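Local coordinates for SufC protein (Thermus thermophilus, PDB 2D2E) that is an atypical cytoplasmic ABC-type ATPase that binds and hydrolyses ATP, probably in support of iron-sulfur cluster assembly, at residues A[24-38]-A[190-203]. Sequence-based numbering, arbitrary orientation.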
loop_
_atom_site.group_PDB
_atom_site.type_symbol
_atom_site.label_atom_id
_atom_site.label_comp_id
_atom_site.label_asym_id
_atom_site.label_seq_id
_atom_site.Cartn_x
_atom_site.Cartn_y
_atom_site.Cartn_z
ATOM N N LEU A 24 3.364 11.822 -9.276
ATOM C CA LEU A 24 3.640 11.516 -7.878
ATOM C C LEU A 24 4.885 10.650 -7.807
ATOM O O LEU A 24 4.913 9.580 -8.389
ATOM C CB LEU A 24 2.435 10.756 -7.282
ATOM C CG LEU A 24 2.283 10.692 -5.749
ATOM C CD1 LEU A 24 0.859 10.286 -5.393
ATOM C CD2 LEU A 24 3.265 9.705 -5.152
ATOM N N VAL A 25 5.905 11.121 -7.092
ATOM C CA VAL A 25 7.161 10.371 -6.941
ATOM C C VAL A 25 7.431 9.991 -5.491
ATOM O O VAL A 25 7.381 10.854 -4.619
ATOM C CB VAL A 25 8.376 11.226 -7.416
ATOM C CG1 VAL A 25 9.675 10.502 -7.136
ATOM C CG2 VAL A 25 8.277 11.485 -8.908
ATOM N N VAL A 26 7.708 8.714 -5.228
ATOM C CA VAL A 26 8.060 8.280 -3.869
ATOM C C VAL A 26 9.480 7.703 -3.914
ATOM O O VAL A 26 9.702 6.612 -4.447
ATOM C CB VAL A 26 7.132 7.180 -3.327
ATOM C CG1 VAL A 26 7.532 6.825 -1.880
ATOM C CG2 VAL A 26 5.677 7.662 -3.338
ATOM N N PRO A 27 10.462 8.425 -3.354
ATOM C CA PRO A 27 11.836 7.897 -3.372
ATOM C C PRO A 27 11.956 6.664 -2.485
ATOM O O PRO A 27 11.338 6.602 -1.427
ATOM C CB PRO A 27 12.663 9.043 -2.794
ATOM C CG PRO A 27 11.859 10.291 -3.138
ATOM C CD PRO A 27 10.426 9.807 -2.842
ATOM N N LYS A 28 12.746 5.687 -2.918
ATOM C CA LYS A 28 12.976 4.504 -2.101
ATOM C C LYS A 28 13.652 5.048 -0.826
ATOM O O LYS A 28 14.570 5.875 -0.895
ATOM C CB LYS A 28 13.896 3.521 -2.841
ATOM C CG LYS A 28 13.976 2.146 -2.174
ATOM C CD LYS A 28 14.944 1.224 -2.919
ATOM C CE LYS A 28 14.439 0.899 -4.315
ATOM N NZ LYS A 28 15.343 -0.063 -5.037
ATOM N N GLY A 29 13.177 4.599 0.328
ATOM C CA GLY A 29 13.697 5.066 1.604
ATOM C C GLY A 29 12.694 5.998 2.286
ATOM O O GLY A 29 12.812 6.298 3.486
ATOM N N GLU A 30 11.689 6.439 1.533
ATOM C CA GLU A 30 10.698 7.343 2.098
ATOM C C GLU A 30 9.303 6.742 2.183
ATOM O O GLU A 30 8.975 5.773 1.499
ATOM C CB GLU A 30 10.633 8.653 1.283
ATOM C CG GLU A 30 11.926 9.471 1.403
ATOM C CD GLU A 30 11.906 10.817 0.683
ATOM O OE1 GLU A 30 10.839 11.307 0.252
ATOM O OE2 GLU A 30 13.002 11.416 0.554
ATOM N N VAL A 31 8.502 7.326 3.066
ATOM C CA VAL A 31 7.106 6.927 3.262
ATOM C C VAL A 31 6.282 8.186 3.029
ATOM O O VAL A 31 6.432 9.198 3.717
ATOM C CB VAL A 31 6.830 6.398 4.688
ATOM C CG1 VAL A 31 5.334 6.102 4.850
ATOM C CG2 VAL A 31 7.628 5.129 4.940
ATOM N N HIS A 32 5.435 8.133 2.007
ATOM C CA HIS A 32 4.589 9.273 1.673
ATOM C C HIS A 32 3.121 8.962 1.910
ATOM O O HIS A 32 2.724 7.785 1.997
ATOM C CB HIS A 32 4.748 9.635 0.206
ATOM C CG HIS A 32 6.079 10.216 -0.127
ATOM N ND1 HIS A 32 6.300 10.925 -1.287
ATOM C CD2 HIS A 32 7.268 10.167 0.523
ATOM C CE1 HIS A 32 7.572 11.288 -1.337
ATOM N NE2 HIS A 32 8.180 10.839 -0.253
ATOM N N ALA A 33 2.335 10.031 2.002
ATOM C CA ALA A 33 0.885 9.935 2.160
ATOM C C ALA A 33 0.198 10.537 0.919
ATOM O O ALA A 33 0.696 11.520 0.341
ATOM C CB ALA A 33 0.445 10.727 3.428
ATOM N N LEU A 34 -0.938 9.947 0.513
ATOM C CA LEU A 34 -1.750 10.475 -0.587
ATOM C C LEU A 34 -3.141 10.646 0.023
ATOM O O LEU A 34 -3.808 9.664 0.366
ATOM C CB LEU A 34 -1.840 9.507 -1.777
ATOM C CG LEU A 34 -2.792 9.990 -2.893
ATOM C CD1 LEU A 34 -2.415 11.383 -3.422
ATOM C CD2 LEU A 34 -2.771 8.961 -4.005
ATOM N N MET A 35 -3.546 11.901 0.159
ATOM C CA MET A 35 -4.833 12.253 0.752
ATOM C C MET A 35 -5.740 12.876 -0.291
ATOM O O MET A 35 -5.321 13.170 -1.411
ATOM C CB MET A 35 -4.614 13.258 1.893
ATOM C CG MET A 35 -3.760 12.718 3.015
ATOM S SD MET A 35 -3.658 13.890 4.380
ATOM C CE MET A 35 -5.331 13.845 4.979
ATOM N N GLY A 36 -6.998 13.064 0.078
ATOM C CA GLY A 36 -7.908 13.704 -0.844
ATOM C C GLY A 36 -9.348 13.388 -0.511
ATOM O O GLY A 36 -9.626 12.519 0.320
ATOM N N PRO A 37 -10.289 14.108 -1.123
ATOM C CA PRO A 37 -11.709 13.860 -0.887
ATOM C C PRO A 37 -11.958 12.470 -1.498
ATOM O O PRO A 37 -11.240 12.063 -2.415
ATOM C CB PRO A 37 -12.391 14.955 -1.711
ATOM C CG PRO A 37 -11.360 16.060 -1.766
ATOM C CD PRO A 37 -10.077 15.299 -1.970
ATOM N N ASN A 38 -12.939 11.726 -0.999
ATOM C CA ASN A 38 -13.196 10.414 -1.593
ATOM C C ASN A 38 -13.774 10.577 -3.010
ATOM O O ASN A 38 -14.565 11.486 -3.267
ATOM C CB ASN A 38 -14.133 9.603 -0.703
ATOM C CG ASN A 38 -13.496 9.261 0.630
ATOM O OD1 ASN A 38 -12.325 8.876 0.688
ATOM N ND2 ASN A 38 -14.262 9.395 1.710
ATOM N N ARG A 190 10.429 0.452 7.382
ATOM C CA ARG A 190 11.186 1.661 7.037
ATOM C C ARG A 190 12.664 1.374 6.920
ATOM O O ARG A 190 13.266 0.765 7.808
ATOM C CB ARG A 190 11.003 2.753 8.077
ATOM C CG ARG A 190 9.716 3.472 8.022
ATOM C CD ARG A 190 9.846 4.696 8.911
ATOM N NE ARG A 190 8.565 5.310 9.204
ATOM C CZ ARG A 190 8.171 6.484 8.728
ATOM N NH1 ARG A 190 8.958 7.189 7.924
ATOM N NH2 ARG A 190 6.989 6.951 9.072
ATOM N N GLY A 191 13.250 1.850 5.835
ATOM C CA GLY A 191 14.661 1.600 5.591
ATOM C C GLY A 191 15.025 2.086 4.202
ATOM O O GLY A 191 14.150 2.422 3.388
ATOM N N PRO A 192 16.319 2.062 3.864
ATOM C CA PRO A 192 16.793 2.522 2.563
ATOM C C PRO A 192 16.329 1.723 1.359
ATOM O O PRO A 192 16.387 2.203 0.231
ATOM C CB PRO A 192 18.318 2.497 2.728
ATOM C CG PRO A 192 18.536 1.382 3.709
ATOM C CD PRO A 192 17.433 1.621 4.724
ATOM N N ASN A 193 15.828 0.525 1.612
ATOM C CA ASN A 193 15.417 -0.375 0.552
ATOM C C ASN A 193 13.910 -0.539 0.436
ATOM O O ASN A 193 13.430 -1.477 -0.203
ATOM C CB ASN A 193 16.062 -1.738 0.806
ATOM C CG ASN A 193 17.575 -1.621 1.036
ATOM O OD1 ASN A 193 18.281 -1.032 0.210
ATOM N ND2 ASN A 193 18.073 -2.156 2.158
ATOM N N PHE A 194 13.170 0.375 1.045
ATOM C CA PHE A 194 11.714 0.281 1.010
ATOM C C PHE A 194 11.083 1.665 0.837
ATOM O O PHE A 194 11.543 2.621 1.435
ATOM C CB PHE A 194 11.269 -0.320 2.347
ATOM C CG PHE A 194 9.774 -0.350 2.552
ATOM C CD1 PHE A 194 9.002 -1.313 1.925
ATOM C CD2 PHE A 194 9.167 0.547 3.415
ATOM C CE1 PHE A 194 7.633 -1.392 2.160
ATOM C CE2 PHE A 194 7.777 0.476 3.661
ATOM C CZ PHE A 194 7.026 -0.495 3.032
ATOM N N GLY A 195 10.056 1.759 -0.007
ATOM C CA GLY A 195 9.334 3.009 -0.157
ATOM C C GLY A 195 7.853 2.669 -0.007
ATOM O O GLY A 195 7.425 1.568 -0.367
ATOM N N ALA A 196 7.064 3.594 0.529
ATOM C CA ALA A 196 5.633 3.329 0.682
ATOM C C ALA A 196 4.773 4.559 0.410
ATOM O O ALA A 196 5.215 5.702 0.585
ATOM C CB ALA A 196 5.350 2.844 2.096
ATOM N N LEU A 197 3.540 4.302 -0.020
ATOM C CA LEU A 197 2.572 5.374 -0.239
ATOM C C LEU A 197 1.341 4.916 0.545
ATOM O O LEU A 197 0.769 3.870 0.243
ATOM C CB LEU A 197 2.226 5.499 -1.733
ATOM C CG LEU A 197 1.199 6.601 -2.071
ATOM C CD1 LEU A 197 1.758 7.978 -1.720
ATOM C CD2 LEU A 197 0.822 6.539 -3.540
ATOM N N VAL A 198 0.942 5.705 1.542
ATOM C CA VAL A 198 -0.225 5.391 2.360
ATOM C C VAL A 198 -1.338 6.305 1.851
ATOM O O VAL A 198 -1.203 7.550 1.875
ATOM C CB VAL A 198 0.075 5.681 3.842
ATOM C CG1 VAL A 198 -1.148 5.422 4.712
ATOM C CG2 VAL A 198 1.233 4.811 4.301
ATOM N N ILE A 199 -2.412 5.688 1.354
ATOM C CA ILE A 199 -3.553 6.430 0.814
ATOM C C ILE A 199 -4.599 6.503 1.912
ATOM O O ILE A 199 -4.942 5.493 2.519
ATOM C CB ILE A 199 -4.116 5.700 -0.443
ATOM C CG1 ILE A 199 -2.998 5.611 -1.481
ATOM C CG2 ILE A 199 -5.347 6.442 -1.012
ATOM C CD1 ILE A 199 -3.360 4.750 -2.695
ATOM N N THR A 200 -5.108 7.703 2.179
ATOM C CA THR A 200 -6.068 7.840 3.258
ATOM C C THR A 200 -6.916 9.096 3.061
ATOM O O THR A 200 -6.503 10.038 2.369
ATOM C CB THR A 200 -5.277 7.942 4.603
ATOM O OG1 THR A 200 -6.172 7.999 5.712
ATOM C CG2 THR A 200 -4.418 9.194 4.620
ATOM N N HIS A 201 -8.117 9.091 3.637
ATOM C CA HIS A 201 -8.977 10.270 3.582
ATOM C C HIS A 201 -8.730 11.075 4.854
ATOM O O HIS A 201 -8.538 12.291 4.815
ATOM C CB HIS A 201 -10.459 9.864 3.528
ATOM C CG HIS A 201 -11.380 11.043 3.499
ATOM N ND1 HIS A 201 -12.164 11.408 4.571
ATOM C CD2 HIS A 201 -11.578 11.986 2.545
ATOM C CE1 HIS A 201 -12.810 12.525 4.281
ATOM N NE2 HIS A 201 -12.471 12.896 3.058
ATOM N N TYR A 202 -8.693 10.381 5.989
ATOM C CA TYR A 202 -8.446 11.024 7.288
ATOM C C TYR A 202 -6.963 11.126 7.580
ATOM O O TYR A 202 -6.178 10.262 7.207
ATOM C CB TYR A 202 -9.059 10.210 8.433
ATOM C CG TYR A 202 -10.557 10.182 8.405
ATOM C CD1 TYR A 202 -11.244 9.005 8.094
ATOM C CD2 TYR A 202 -11.295 11.327 8.681
ATOM C CE1 TYR A 202 -12.632 8.968 8.064
ATOM C CE2 TYR A 202 -12.699 11.302 8.645
ATOM C CZ TYR A 202 -13.352 10.119 8.339
ATOM O OH TYR A 202 -14.729 10.079 8.323
ATOM N N GLN A 203 -6.586 12.175 8.293
ATOM C CA GLN A 203 -5.198 12.371 8.681
ATOM C C GLN A 203 -4.756 11.429 9.820
ATOM O O GLN A 203 -3.567 11.192 9.990
ATOM C CB GLN A 203 -5.014 13.818 9.179
ATOM C CG GLN A 203 -3.589 14.181 9.637
ATOM C CD GLN A 203 -3.291 13.912 11.120
ATOM O OE1 GLN A 203 -4.174 13.605 11.914
ATOM N NE2 GLN A 203 -2.033 14.034 11.476
HETATM O O HOH W 1 11.600 7.468 5.994
#
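In Leu197 the trans chi1 (180°) sends CG over the sheet and chi2 (63°) turns CD1 towards Leu34 CB (3.9 Å) and Leu24 CD2 (4.1 Å); Leu24 and Leu197 meet tip to tip. On the other sheet face, Val31 CG1 rests 4.3 Å from both Ala196 CB and Val198 CG2. The backbones between these faces form a parallel ladder: His32 N donates to Ala196 O (2.8 Å), and His32 O receives Val198 N. Leu34 repeats this pattern with Val198 O and Thr200 N. Val26 CG1 sits over the centre of the His32 imidazole, whose NE2 donates in the ring plane to Glu30 OE1 at 2.7 Å. Beyond the strands, Asn38 ND2 lies over one face of the His201 ring, offset toward its rim, with amide and ring planes 39° apart and OD1 3.5 Å from His201 CB. Cutting His201 back to an alanine removes the ring under ND2 and would probably leave the Asn38 amide freer to turn, although Lys42 NZ also holds OD1. Strand 31-35, paired in parallel with 195-199, leads through the loop from Gly36 to the ADP-binding Gly39, Gly41 and Lys42, as the strand entering the Walker A P-loop of an ABC ATPase.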